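Local coordinates for intergenic-region protein (Escherichia coli CFT073, PDB 2WJ9), which probably inhibits type I restriction enzymes, protecting incoming foreign DNA from cleavage, at residues Q44-T49 with T97-G102; S131-G136 with L168-C173; A139-Y144 with V158-L163. One frame throughout, in Å; residues are numbered along the deposited sequence.

Contact 1. Residues Q44-T49 with T97-G102; sequences QQLVAT and TLNNGG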
loop_
_atom_site.group_PDB
_atom_site.type_symbol
_atom_site.label_atom_id
_atom_site.label_comp_id
_atom_site.label_asym_id
_atom_site.label_seq_id
_atom_site.Cartn_x
_atom_site.Cartn_y
_atom_site.Cartn_z
ATOM N N GLN B 44 12.001 3.502 -1.433
ATOM C CA GLN B 44 12.734 2.234 -1.614
ATOM C C GLN B 44 12.745 1.757 -3.070
ATOM O O GLN B 44 11.699 1.740 -3.721
ATOM C CB GLN B 44 12.117 1.134 -0.740
ATOM C CG GLN B 44 12.617 -0.291 -1.061
ATOM C CD GLN B 44 11.878 -1.383 -0.303
ATOM O OE1 GLN B 44 10.698 -1.247 0.033
ATOM N NE2 GLN B 44 12.571 -2.492 -0.055
ATOM N N GLN B 45 13.918 1.331 -3.552
ATOM C CA GLN B 45 14.035 0.723 -4.887
ATOM C C GLN B 45 13.443 -0.679 -4.860
ATOM O O GLN B 45 13.943 -1.554 -4.146
ATOM C CB GLN B 45 15.494 0.635 -5.355
ATOM C CG GLN B 45 15.696 -0.147 -6.670
ATOM C CD GLN B 45 14.948 0.461 -7.846
ATOM O OE1 GLN B 45 14.148 -0.203 -8.509
ATOM N NE2 GLN B 45 15.185 1.730 -8.088
ATOM N N LEU B 46 12.408 -0.891 -5.665
ATOM C CA LEU B 46 11.692 -2.165 -5.684
ATOM C C LEU B 46 12.219 -3.071 -6.807
ATOM O O LEU B 46 12.542 -2.606 -7.915
ATOM C CB LEU B 46 10.179 -1.931 -5.790
ATOM C CG LEU B 46 9.590 -1.098 -4.642
ATOM C CD1 LEU B 46 8.124 -0.766 -4.892
ATOM C CD2 LEU B 46 9.746 -1.788 -3.273
ATOM N N VAL B 47 12.323 -4.363 -6.501
ATOM C CA VAL B 47 12.908 -5.348 -7.409
ATOM C C VAL B 47 12.089 -6.636 -7.353
ATOM O O VAL B 47 11.739 -7.098 -6.264
ATOM C CB VAL B 47 14.374 -5.656 -7.039
ATOM C CG1 VAL B 47 14.927 -6.800 -7.887
ATOM C CG2 VAL B 47 15.236 -4.401 -7.191
ATOM N N ALA B 48 11.776 -7.182 -8.532
ATOM C CA ALA B 48 11.092 -8.473 -8.667
ATOM C C ALA B 48 12.113 -9.590 -8.911
ATOM O O ALA B 48 13.052 -9.426 -9.701
ATOM C CB ALA B 48 10.105 -8.421 -9.814
ATOM N N THR B 49 11.934 -10.724 -8.238
ATOM C CA THR B 49 12.851 -11.870 -8.381
ATOM C C THR B 49 12.037 -13.124 -8.709
ATOM O O THR B 49 11.017 -13.392 -8.065
ATOM C CB THR B 49 13.675 -12.105 -7.096
ATOM O OG1 THR B 49 14.485 -10.955 -6.824
ATOM C CG2 THR B 49 14.569 -13.330 -7.239
ATOM N N THR B 97 8.469 -12.719 -6.647
ATOM C CA THR B 97 8.387 -12.033 -5.349
ATOM C C THR B 97 8.985 -10.621 -5.441
ATOM O O THR B 97 9.856 -10.372 -6.278
ATOM C CB THR B 97 9.102 -12.831 -4.216
ATOM O OG1 THR B 97 10.507 -12.980 -4.492
ATOM C CG2 THR B 97 8.459 -14.210 -4.048
ATOM N N LEU B 98 8.502 -9.720 -4.580
ATOM C CA LEU B 98 8.983 -8.332 -4.507
ATOM C C LEU B 98 9.678 -8.127 -3.150
ATOM O O LEU B 98 9.300 -8.756 -2.167
ATOM C CB LEU B 98 7.814 -7.338 -4.685
ATOM C CG LEU B 98 7.193 -7.167 -6.094
ATOM C CD1 LEU B 98 5.812 -6.544 -6.002
ATOM C CD2 LEU B 98 8.092 -6.351 -7.021
ATOM N N ASN B 99 10.668 -7.242 -3.102
ATOM C CA ASN B 99 11.428 -6.982 -1.853
ATOM C C ASN B 99 10.709 -6.080 -0.829
ATOM O O ASN B 99 11.307 -5.697 0.202
ATOM C CB ASN B 99 12.827 -6.437 -2.170
ATOM C CG ASN B 99 12.797 -5.132 -2.953
ATOM O OD1 ASN B 99 11.807 -4.811 -3.604
ATOM N ND2 ASN B 99 13.891 -4.381 -2.903
ATOM N N ASN B 100 9.460 -5.714 -1.124
ATOM C CA ASN B 100 8.574 -5.075 -0.143
ATOM C C ASN B 100 7.532 -6.044 0.446
ATOM O O ASN B 100 6.640 -5.624 1.177
ATOM C CB ASN B 100 7.885 -3.849 -0.744
ATOM C CG ASN B 100 6.946 -4.196 -1.900
ATOM O OD1 ASN B 100 6.869 -5.353 -2.342
ATOM N ND2 ASN B 100 6.222 -3.189 -2.387
ATOM N N GLY B 101 7.665 -7.330 0.124
ATOM C CA GLY B 101 6.734 -8.378 0.556
ATOM C C GLY B 101 5.647 -8.738 -0.448
ATOM O O GLY B 101 4.862 -9.652 -0.218
ATOM N N GLY B 102 5.611 -8.031 -1.570
ATOM C CA GLY B 102 4.624 -8.306 -2.614
ATOM C C GLY B 102 4.950 -9.542 -3.422
ATOM O O GLY B 102 6.005 -10.157 -3.262
HETATM O O HOH W 1 11.750 -15.172 -5.476
#
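Thr97 and Thr49 face each other as a hydrogen-bonded pair where two antiparallel strands meet, and the segment 97-102 then leaves the sheet through the type I beta turn from Leu98 to Gly101 that connects strands 93-98 and 103-107 as a beta hairpin. The pair is closed from both sides: Thr49 N gives to Thr97 O at 2.9 Å, and Thr97 N returns a bond to Thr49 O. A water that binds Thr97 OG1 also donates to Thr49 O, so this carbonyl has a second donor. Leu98, the next residue, makes the non-hydrogen-bonded pair with Ala48; its CD2 lies 4.0 Å from Ala48 CB, on the sheet face where Tyr166 and Phe104 also pack.

Asn99 shows how a side chain can carry on where strand pairing stops. Its backbone N still reaches Val47 O, but weakly. With CG set between the backbone N and the carbonyl carbon (chi1 60°), the amide turns to the other backbone and reads it with both ends: ND2 donates to Gln45 O at 3.1 Å, almost straight and in the plane of both groups, while OD1 takes the N-H of Val47 at 3.0 Å from well above its carbonyl plane. Two bonds thus fix the flip of this amide. Gln44, extended from the opposite direction, adds a weak bond from NE2 to Asn99 O.

Asn100 sets its CB 3.8 Å from Leu46 CD2, the two side chains crossing at about a right angle. Its ND2 binds Arg162 O of helix 154-168, and its OD1 closes an Asx turn over Gly101 by accepting from Gly102 N at 3.1 Å, the donor standing 40° above the amide's carbonyl plane.

Contact 2. Residues S131-G136 with L168-C173; sequences SPEAAG and LQHPEC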
loop_
_atom_site.group_PDB
_atom_site.type_symbol
_atom_site.label_atom_id
_atom_site.label_comp_id
_atom_site.label_asym_id
_atom_site.label_seq_id
_atom_site.Cartn_x
_atom_site.Cartn_y
_atom_site.Cartn_z
ATOM N N SER B 131 4.353 -4.281 -22.909
ATOM C CA SER B 131 5.064 -5.565 -22.885
ATOM C C SER B 131 4.221 -6.657 -22.224
ATOM O O SER B 131 3.323 -6.356 -21.426
ATOM C CB SER B 131 6.399 -5.438 -22.141
ATOM O OG SER B 131 6.201 -5.140 -20.768
ATOM N N PRO B 132 4.478 -7.931 -22.573
ATOM C CA PRO B 132 3.867 -9.025 -21.806
ATOM C C PRO B 132 4.038 -8.908 -20.280
ATOM O O PRO B 132 3.056 -9.128 -19.554
ATOM C CB PRO B 132 4.558 -10.266 -22.376
ATOM C CG PRO B 132 4.829 -9.889 -23.808
ATOM C CD PRO B 132 5.249 -8.443 -23.726
ATOM N N GLU B 133 5.236 -8.551 -19.800
ATOM C CA GLU B 133 5.445 -8.338 -18.340
ATOM C C GLU B 133 4.458 -7.325 -17.775
ATOM O O GLU B 133 3.809 -7.582 -16.752
ATOM C CB GLU B 133 6.880 -7.869 -17.946
ATOM C CG GLU B 133 7.160 -8.046 -16.391
ATOM C CD GLU B 133 8.062 -6.988 -15.694
ATOM O OE1 GLU B 133 8.486 -5.993 -16.314
ATOM O OE2 GLU B 133 8.347 -7.169 -14.467
ATOM N N ALA B 134 4.366 -6.162 -18.420
ATOM C CA ALA B 134 3.493 -5.087 -17.934
ATOM C C ALA B 134 2.008 -5.484 -17.934
ATOM O O ALA B 134 1.269 -5.156 -16.998
ATOM C CB ALA B 134 3.713 -3.809 -18.731
ATOM N N ALA B 135 1.578 -6.187 -18.984
ATOM C CA ALA B 135 0.223 -6.757 -19.033
ATOM C C ALA B 135 -0.088 -7.655 -17.828
ATOM O O ALA B 135 -1.157 -7.548 -17.217
ATOM C CB ALA B 135 0.027 -7.530 -20.331
ATOM N N GLY B 136 0.847 -8.541 -17.487
ATOM C CA GLY B 136 0.704 -9.405 -16.318
ATOM C C GLY B 136 0.581 -8.629 -15.008
ATOM O O GLY B 136 -0.236 -8.971 -14.138
ATOM N N LEU B 168 4.113 1.774 -9.995
ATOM C CA LEU B 168 4.395 3.207 -9.986
ATOM C C LEU B 168 5.854 3.515 -10.323
ATOM O O LEU B 168 6.150 4.618 -10.769
ATOM C CB LEU B 168 3.996 3.843 -8.642
ATOM C CG LEU B 168 2.479 3.979 -8.424
ATOM C CD1 LEU B 168 2.147 4.351 -6.968
ATOM C CD2 LEU B 168 1.880 4.996 -9.382
ATOM N N GLN B 169 6.750 2.551 -10.111
ATOM C CA GLN B 169 8.173 2.714 -10.433
ATOM C C GLN B 169 8.553 2.140 -11.807
ATOM O O GLN B 169 9.693 2.293 -12.246
ATOM C CB GLN B 169 9.048 2.047 -9.363
ATOM C CG GLN B 169 8.943 2.683 -7.968
ATOM C CD GLN B 169 9.917 2.098 -6.957
ATOM O OE1 GLN B 169 10.717 1.207 -7.266
ATOM N NE2 GLN B 169 9.865 2.619 -5.733
ATOM N N HIS B 170 7.600 1.481 -12.468
ATOM C CA HIS B 170 7.863 0.699 -13.694
ATOM C C HIS B 170 8.017 1.609 -14.916
ATOM O O HIS B 170 7.334 2.623 -15.007
ATOM C CB HIS B 170 6.707 -0.287 -13.919
ATOM C CG HIS B 170 7.033 -1.414 -14.852
ATOM N ND1 HIS B 170 6.912 -1.309 -16.222
ATOM C CD2 HIS B 170 7.438 -2.685 -14.609
ATOM C CE1 HIS B 170 7.256 -2.454 -16.784
ATOM N NE2 HIS B 170 7.587 -3.305 -15.828
ATOM N N PRO B 171 8.915 1.251 -15.862
ATOM C CA PRO B 171 9.059 2.037 -17.099
ATOM C C PRO B 171 7.766 2.210 -17.895
ATOM O O PRO B 171 7.614 3.204 -18.595
ATOM C CB PRO B 171 10.070 1.240 -17.932
ATOM C CG PRO B 171 10.724 0.301 -17.009
ATOM C CD PRO B 171 9.854 0.114 -15.808
ATOM N N GLU B 172 6.862 1.239 -17.782
ATOM C CA GLU B 172 5.557 1.278 -18.452
ATOM C C GLU B 172 4.406 1.621 -17.496
ATOM O O GLU B 172 3.261 1.224 -17.724
ATOM C CB GLU B 172 5.296 -0.063 -19.146
ATOM C CG GLU B 172 6.344 -0.404 -20.187
ATOM C CD GLU B 172 6.109 -1.752 -20.813
ATOM O OE1 GLU B 172 5.212 -1.863 -21.682
ATOM O OE2 GLU B 172 6.831 -2.701 -20.444
ATOM N N CYS B 173 4.715 2.365 -16.432
ATOM C CA CYS B 173 3.707 2.817 -15.467
ATOM C C CYS B 173 2.505 3.493 -16.135
ATOM O O CYS B 173 1.364 3.234 -15.766
ATOM C CB CYS B 173 4.329 3.787 -14.459
ATOM S SG CYS B 173 3.183 4.441 -13.211
#
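Ser131 and Glu172 meet at the first turns of two helices, for each occupies an N-cap position, Ser131 before helix 132-151 and Glu172 before helix 173-180. The segment 168-173 approaches through a type I beta turn from His170 to Cys173, and the backbones come nearest at Ala134 and Glu172, whose CA atoms are 6.7 Å apart.

The carboxylate of Glu172 grips Ser131 in two places. OE1 accepts from Ser131 N at 2.8 Å through its syn lone pair, and OE2 receives the hydroxyl of Ser131 OG at 2.5 Å, also on the syn side. The same OG accepts from Ala134 N, the capping bond of the helix, so Glu172 acts as a second shell that orients the cap. Ala134 CB packs 3.7 Å from Glu172 OE2.

His170, CG anti to the backbone N (chi1 -162°), turns its ring to helix 132-151; both nitrogens are held. NE2 donates to Glu133 OE1 at 2.9 Å, nearly straight and in the ring plane, coming to OE1 from above, 51° out of the carboxylate plane. ND1 accepts from Glu172 N, which fixes the ring's rotation and implies a proton on NE2.

Around this junction, Ile176 of helix 173-180 touches both Ala134 and His170, while Glu133 OE2 has a weak bond to Tyr166 OH of helix 154-168. On the far side of helix 132-151, Pro132 and Ala135 rest on Trp117 of strand 117-121.

Contact 3. Residues A139-Y144 with V158-L163; sequences ACLMTY and VHYYRL
Leu163 and Leu141 form the apolar centre of a helical hairpin, in which helices 132-151 and 154-168 run nearly antiparallel; the short segments cross at -152° with their axes 9.2 Å apart. Of the apolar contacts, the closest involve Leu163, whose CG stands anti to the backbone N (chi1 -175°), an arrangement that carries CG and its methyls over to Leu141 and Cys140. There CD2 meets Cys140 CB at 3.5 Å, and CG meets Leu141 CD2 at 3.6 Å, the two leucines crossing obliquely. The same CD2 branch lies 3.8 Å from Tyr144 CE2, so a single methyl is wedged among three residues of the facing helix.

Aromatic contacts fill the rest. Tyr144 comes close to the opposite backbone, its CD2 3.7 Å from His159 O, and its CB lies at the edge of the Tyr160 ring, 4.0 Å from Tyr160 CB. The Tyr144 and His159 rings are inclined at 57°. Tyr160 CE1 packs 3.9 Å from Leu141 CD2.

No hydrogen bond joins the segments; the polar ends bond to other parts. Tyr144 OH binds Ala103 O, His159 NE2 binds His63 O, and Tyr160 OH reaches Glu40 O of the second subunit. Tyr161, pointing away from helix 132-151, meets Tyr161 of the second subunit.

This buried pair has strand 103-107 against it, with Phe104 touching Cys140, Tyr144 and Leu163. Helix 173-180 packs on Leu141 through Ile176 and Ile180, and helix 73-84 meets Cys140 through Val77.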
loop_
_atom_site.group_PDB
_atom_site.type_symbol
_atom_site.label_atom_id
_atom_site.label_comp_id
_atom_site.label_asym_id
_atom_site.label_seq_id
_atom_site.Cartn_x
_atom_site.Cartn_y
_atom_site.Cartn_z
ATOM N N ALA B 139 -2.983 -7.208 -15.016
ATOM C CA ALA B 139 -3.972 -8.239 -14.679
ATOM C C ALA B 139 -3.982 -8.582 -13.175
ATOM O O ALA B 139 -5.049 -8.777 -12.574
ATOM C CB ALA B 139 -3.756 -9.489 -15.515
ATOM N N CYS B 140 -2.800 -8.678 -12.577
ATOM C CA CYS B 140 -2.703 -8.947 -11.140
ATOM C C CYS B 140 -3.263 -7.804 -10.271
ATOM O O CYS B 140 -3.936 -8.048 -9.260
ATOM C CB CYS B 140 -1.254 -9.265 -10.748
ATOM S SG CYS B 140 -0.606 -10.848 -11.399
ATOM N N LEU B 141 -2.979 -6.564 -10.650
ATOM C CA LEU B 141 -3.555 -5.414 -9.936
ATOM C C LEU B 141 -5.083 -5.451 -9.900
ATOM O O LEU B 141 -5.685 -5.237 -8.847
ATOM C CB LEU B 141 -3.062 -4.091 -10.526
ATOM C CG LEU B 141 -1.587 -3.780 -10.243
ATOM C CD1 LEU B 141 -1.091 -2.617 -11.112
ATOM C CD2 LEU B 141 -1.360 -3.493 -8.729
ATOM N N MET B 142 -5.701 -5.707 -11.052
ATOM C CA MET B 142 -7.162 -5.788 -11.164
ATOM C C MET B 142 -7.705 -6.926 -10.302
ATOM O O MET B 142 -8.726 -6.779 -9.615
ATOM C CB MET B 142 -7.564 -6.022 -12.626
ATOM C CG MET B 142 -7.162 -4.905 -13.575
ATOM S SD MET B 142 -8.006 -3.353 -13.221
ATOM C CE MET B 142 -9.647 -3.650 -13.883
ATOM N N THR B 143 -7.020 -8.068 -10.351
ATOM C CA THR B 143 -7.397 -9.242 -9.547
ATOM C C THR B 143 -7.368 -8.926 -8.042
ATOM O O THR B 143 -8.341 -9.184 -7.331
ATOM C CB THR B 143 -6.453 -10.438 -9.825
ATOM O OG1 THR B 143 -6.495 -10.754 -11.222
ATOM C CG2 THR B 143 -6.867 -11.667 -8.994
ATOM N N TYR B 144 -6.264 -8.352 -7.575
ATOM C CA TYR B 144 -6.078 -8.082 -6.142
ATOM C C TYR B 144 -7.076 -7.040 -5.607
ATOM O O TYR B 144 -7.637 -7.193 -4.513
ATOM C CB TYR B 144 -4.636 -7.632 -5.831
ATOM C CG TYR B 144 -3.499 -8.609 -6.159
ATOM C CD1 TYR B 144 -3.745 -9.922 -6.584
ATOM C CD2 TYR B 144 -2.154 -8.210 -6.007
ATOM C CE1 TYR B 144 -2.681 -10.802 -6.876
ATOM C CE2 TYR B 144 -1.101 -9.077 -6.302
ATOM C CZ TYR B 144 -1.365 -10.361 -6.739
ATOM O OH TYR B 144 -0.342 -11.230 -7.038
ATOM N N VAL B 158 -3.140 -5.332 1.183
ATOM C CA VAL B 158 -1.704 -5.111 1.250
ATOM C C VAL B 158 -0.956 -5.603 -0.005
ATOM O O VAL B 158 -0.087 -4.894 -0.508
ATOM C CB VAL B 158 -1.113 -5.706 2.536
ATOM C CG1 VAL B 158 0.414 -5.730 2.475
ATOM C CG2 VAL B 158 -1.628 -4.927 3.757
ATOM N N HIS B 159 -1.311 -6.780 -0.516
ATOM C CA HIS B 159 -0.787 -7.246 -1.812
ATOM C C HIS B 159 -1.052 -6.225 -2.938
ATOM O O HIS B 159 -0.172 -5.958 -3.764
ATOM C CB HIS B 159 -1.340 -8.633 -2.182
ATOM C CG HIS B 159 -0.504 -9.772 -1.677
ATOM N ND1 HIS B 159 0.811 -9.952 -2.053
ATOM C CD2 HIS B 159 -0.793 -10.788 -0.828
ATOM C CE1 HIS B 159 1.301 -11.018 -1.443
ATOM N NE2 HIS B 159 0.347 -11.549 -0.699
ATOM N N TYR B 160 -2.250 -5.643 -2.964
ATOM C CA TYR B 160 -2.561 -4.606 -3.946
ATOM C C TYR B 160 -1.644 -3.383 -3.824
ATOM O O TYR B 160 -1.057 -2.944 -4.816
ATOM C CB TYR B 160 -4.025 -4.167 -3.840
ATOM C CG TYR B 160 -4.381 -3.053 -4.814
ATOM C CD1 TYR B 160 -4.414 -3.299 -6.178
ATOM C CD2 TYR B 160 -4.644 -1.760 -4.376
ATOM C CE1 TYR B 160 -4.714 -2.296 -7.088
ATOM C CE2 TYR B 160 -4.962 -0.735 -5.285
ATOM C CZ TYR B 160 -4.989 -1.016 -6.646
ATOM O OH TYR B 160 -5.303 -0.018 -7.569
ATOM N N TYR B 161 -1.510 -2.841 -2.611
ATOM C CA TYR B 161 -0.654 -1.658 -2.399
ATOM C C TYR B 161 0.823 -1.960 -2.749
ATOM O O TYR B 161 1.519 -1.135 -3.331
ATOM C CB TYR B 161 -0.785 -1.115 -0.958
ATOM C CG TYR B 161 -2.017 -0.254 -0.705
ATOM C CD1 TYR B 161 -3.009 -0.663 0.173
ATOM C CD2 TYR B 161 -2.177 0.990 -1.326
ATOM C CE1 TYR B 161 -4.140 0.117 0.409
ATOM C CE2 TYR B 161 -3.308 1.776 -1.089
ATOM C CZ TYR B 161 -4.284 1.326 -0.228
ATOM O OH TYR B 161 -5.409 2.082 0.021
ATOM N N ARG B 162 1.285 -3.158 -2.422
ATOM C CA ARG B 162 2.689 -3.519 -2.661
ATOM C C ARG B 162 3.018 -3.646 -4.156
ATOM O O ARG B 162 4.038 -3.134 -4.623
ATOM C CB ARG B 162 3.058 -4.781 -1.879
ATOM C CG ARG B 162 3.226 -4.481 -0.389
ATOM C CD ARG B 162 3.395 -5.719 0.457
ATOM N NE ARG B 162 3.735 -5.355 1.832
ATOM C CZ ARG B 162 3.808 -6.206 2.849
ATOM N NH1 ARG B 162 3.548 -7.497 2.673
ATOM N NH2 ARG B 162 4.145 -5.751 4.050
ATOM N N LEU B 163 2.145 -4.307 -4.902
ATOM C CA LEU B 163 2.294 -4.386 -6.366
ATOM C C LEU B 163 2.071 -3.031 -7.054
ATOM O O LEU B 163 2.764 -2.704 -8.029
ATOM C CB LEU B 163 1.363 -5.454 -6.952
ATOM C CG LEU B 163 1.490 -5.737 -8.458
ATOM C CD1 LEU B 163 2.890 -6.245 -8.816
ATOM C CD2 LEU B 163 0.398 -6.728 -8.898
#

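Overall arrangement
Along the chain contact 1 closes first, and contact 3 is nested inside the loop that contact 2 closes. The three lie about 13 to 14 Å apart, centre to centre. Helix 132-151 supplies one segment each to contacts 2 and 3, while helix 154-168 packs in contact 3 and is touched by side chains of contact 1; the loop after it carries contact 2. There Gln169 NE2 bonds Gln44 O, and Leu46 N bonds Gln169 OE1. Contact 3 is the most central, its centre about 5 Å from the centre of the chain. The principle illustrated is that helix 154-168 and the loop after it bring a small sheet, a helical hairpin and a helix-capping junction together in one chain.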